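Local coordinates for protein extracellular ligand-binding receptor (Verminephrobacter eiseniae, PDB 4M88) that probably binds an amino acid or similar small solute outside the cytoplasm and delivers it to an ABC transporter for uptake, at residues P105-R111 / R122-K126. Residues are numbered along the deposited sequence; the frame is centred on the assembly and turned at random.
Sequences PGAESLR and RAGDK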
loop_
_atom_site.group_PDB
_atom_site.type_symbol
_atom_site.label_atom_id
_atom_site.label_comp_id
_atom_site.label_asym_id
_atom_site.label_seq_id
_atom_site.Cartn_x
_atom_site.Cartn_y
_atom_site.Cartn_z
ATOM N N PRO A 105 0.807 3.819 -4.350
ATOM C CA PRO A 105 -0.484 3.195 -4.067
ATOM C C PRO A 105 -0.880 2.196 -5.135
ATOM O O PRO A 105 -0.301 2.191 -6.228
ATOM C CB PRO A 105 -1.445 4.383 -4.135
ATOM C CG PRO A 105 -0.851 5.254 -5.192
ATOM C CD PRO A 105 0.649 5.133 -5.002
ATOM N N GLY A 106 -1.886 1.382 -4.820
ATOM C CA GLY A 106 -2.435 0.429 -5.766
ATOM C C GLY A 106 -3.491 1.034 -6.673
ATOM O O GLY A 106 -4.490 0.383 -6.988
ATOM N N ALA A 107 -3.272 2.271 -7.111
ATOM C CA ALA A 107 -4.236 2.960 -7.972
ATOM C C ALA A 107 -4.494 2.170 -9.249
ATOM O O ALA A 107 -3.577 1.554 -9.809
ATOM C CB ALA A 107 -3.750 4.367 -8.299
ATOM N N GLU A 108 -5.741 2.179 -9.710
ATOM C CA GLU A 108 -6.089 1.403 -10.894
ATOM C C GLU A 108 -5.298 1.915 -12.101
ATOM O O GLU A 108 -4.883 1.127 -12.953
ATOM C CB GLU A 108 -7.606 1.438 -11.152
ATOM C CG GLU A 108 -8.096 0.551 -12.304
ATOM C CD GLU A 108 -7.811 -0.942 -12.103
ATOM O OE1 GLU A 108 -7.469 -1.367 -10.976
ATOM O OE2 GLU A 108 -7.927 -1.702 -13.093
ATOM N N SER A 109 -5.059 3.225 -12.153
ATOM C CA SER A 109 -4.356 3.820 -13.293
ATOM C C SER A 109 -2.885 3.396 -13.383
ATOM O O SER A 109 -2.264 3.530 -14.443
ATOM C CB SER A 109 -4.451 5.347 -13.255
ATOM O OG SER A 109 -3.910 5.861 -12.048
ATOM N N LEU A 110 -2.326 2.904 -12.278
ATOM C CA LEU A 110 -0.926 2.464 -12.249
ATOM C C LEU A 110 -0.816 0.956 -12.491
ATOM O O LEU A 110 0.251 0.424 -12.800
ATOM C CB LEU A 110 -0.294 2.817 -10.901
ATOM C CG LEU A 110 -0.383 4.288 -10.489
ATOM C CD1 LEU A 110 0.223 4.487 -9.108
ATOM C CD2 LEU A 110 0.292 5.184 -11.528
ATOM N N ARG A 111 -1.942 0.275 -12.353
ATOM C CA ARG A 111 -1.998 -1.176 -12.397
ATOM C C ARG A 111 -2.527 -1.653 -13.749
ATOM O O ARG A 111 -2.257 -2.780 -14.197
ATOM C CB ARG A 111 -2.927 -1.624 -11.264
ATOM C CG ARG A 111 -3.119 -3.095 -11.119
ATOM C CD ARG A 111 -3.889 -3.372 -9.849
ATOM N NE ARG A 111 -3.107 -3.064 -8.657
ATOM C CZ ARG A 111 -2.948 -3.913 -7.645
ATOM N NH1 ARG A 111 -2.222 -3.566 -6.590
ATOM N NH2 ARG A 111 -3.519 -5.109 -7.694
ATOM N N ARG A 122 0.094 -6.112 -2.948
ATOM C CA ARG A 122 -1.136 -5.677 -2.291
ATOM C C ARG A 122 -2.296 -5.728 -3.271
ATOM O O ARG A 122 -2.110 -5.553 -4.483
ATOM C CB ARG A 122 -0.999 -4.245 -1.770
ATOM C CG ARG A 122 -0.663 -3.250 -2.884
ATOM C CD ARG A 122 -0.972 -1.826 -2.464
ATOM N NE ARG A 122 -0.472 -1.576 -1.114
ATOM C CZ ARG A 122 -1.101 -0.830 -0.214
ATOM N NH1 ARG A 122 -0.572 -0.645 0.993
ATOM N NH2 ARG A 122 -2.261 -0.259 -0.524
ATOM N N ALA A 123 -3.498 -5.948 -2.748
ATOM C CA ALA A 123 -4.701 -5.836 -3.566
ATOM C C ALA A 123 -4.804 -4.405 -4.087
ATOM O O ALA A 123 -4.289 -3.459 -3.465
ATOM C CB ALA A 123 -5.937 -6.190 -2.747
ATOM N N GLY A 124 -5.462 -4.230 -5.226
ATOM C CA GLY A 124 -5.576 -2.902 -5.801
ATOM C C GLY A 124 -6.626 -2.024 -5.133
ATOM O O GLY A 124 -7.534 -2.530 -4.467
ATOM N N ASP A 125 -6.481 -0.709 -5.307
ATOM C CA ASP A 125 -7.473 0.258 -4.850
ATOM C C ASP A 125 -8.862 -0.097 -5.360
ATOM O O ASP A 125 -9.848 0.118 -4.658
ATOM C CB ASP A 125 -7.103 1.678 -5.309
ATOM C CG ASP A 125 -5.974 2.288 -4.489
ATOM O OD1 ASP A 125 -5.418 1.580 -3.623
ATOM O OD2 ASP A 125 -5.640 3.474 -4.733
ATOM N N LYS A 126 -8.952 -0.657 -6.567
ATOM C CA LYS A 126 -10.273 -0.933 -7.135
ATOM C C LYS A 126 -11.033 -1.964 -6.306
ATOM O O LYS A 126 -12.215 -1.786 -5.975
ATOM C CB LYS A 126 -10.157 -1.387 -8.590
ATOM C CG LYS A 126 -11.495 -1.691 -9.255
ATOM C CD LYS A 126 -11.346 -1.851 -10.762
ATOM C CE LYS A 126 -12.639 -2.378 -11.374
ATOM N NZ LYS A 126 -12.626 -2.208 -12.845
HETATM O O HOH W 1 -6.682 -0.939 -8.447
HETATM O O HOH W 2 -2.707 -7.686 -6.188
#
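Asp125 N, in the first turn of helix 125-138, donates a nearly straight hydrogen bond (164°) to Gly106 O at 2.8 Å, approaching from above the carbonyl plane. A second bond runs from Arg111 NH1 to Arg122 O, 2.9 Å away; the oxygen lies in the guanidinium plane, though the nitrogen sits above the carbonyl plane. Water adds a route beside each bond: one molecule donates to Gly106 O and Glu108 OE1 and accepts from Lys126 N; another accepts from Arg111 NH2 and donates to Arg122 O. Arg111 reaches this far because its chain runs extended through chi2 (172°) and bends only at chi3, which brings one guanidinium face over the N-cap residue Gly124, whose CA sits 3.4 Å from Arg111 CZ. With an alanine here, Arg122 O would probably lose its direct donor, and Gly124 CA the flat group packed against it. Farther out, Glu108 OE1 rests 3.6 Å from Lys126 CB, while Glu108 OE2 turns to Thr112. The Asp125 carboxylate lies against the Gly106-Ala107 peptide, with OD1 hydrogen-bonded to the Tyr232 hydroxyl, which also bonds Gly106 N, and OD2 to a glycerol, probably from the crystallisation liquor. The contact thus ties the turn before helix 108-111 to the crossing between five- and seven-stranded sheets, consistent with the interdomain cleft of leucine-binding-protein-type receptors.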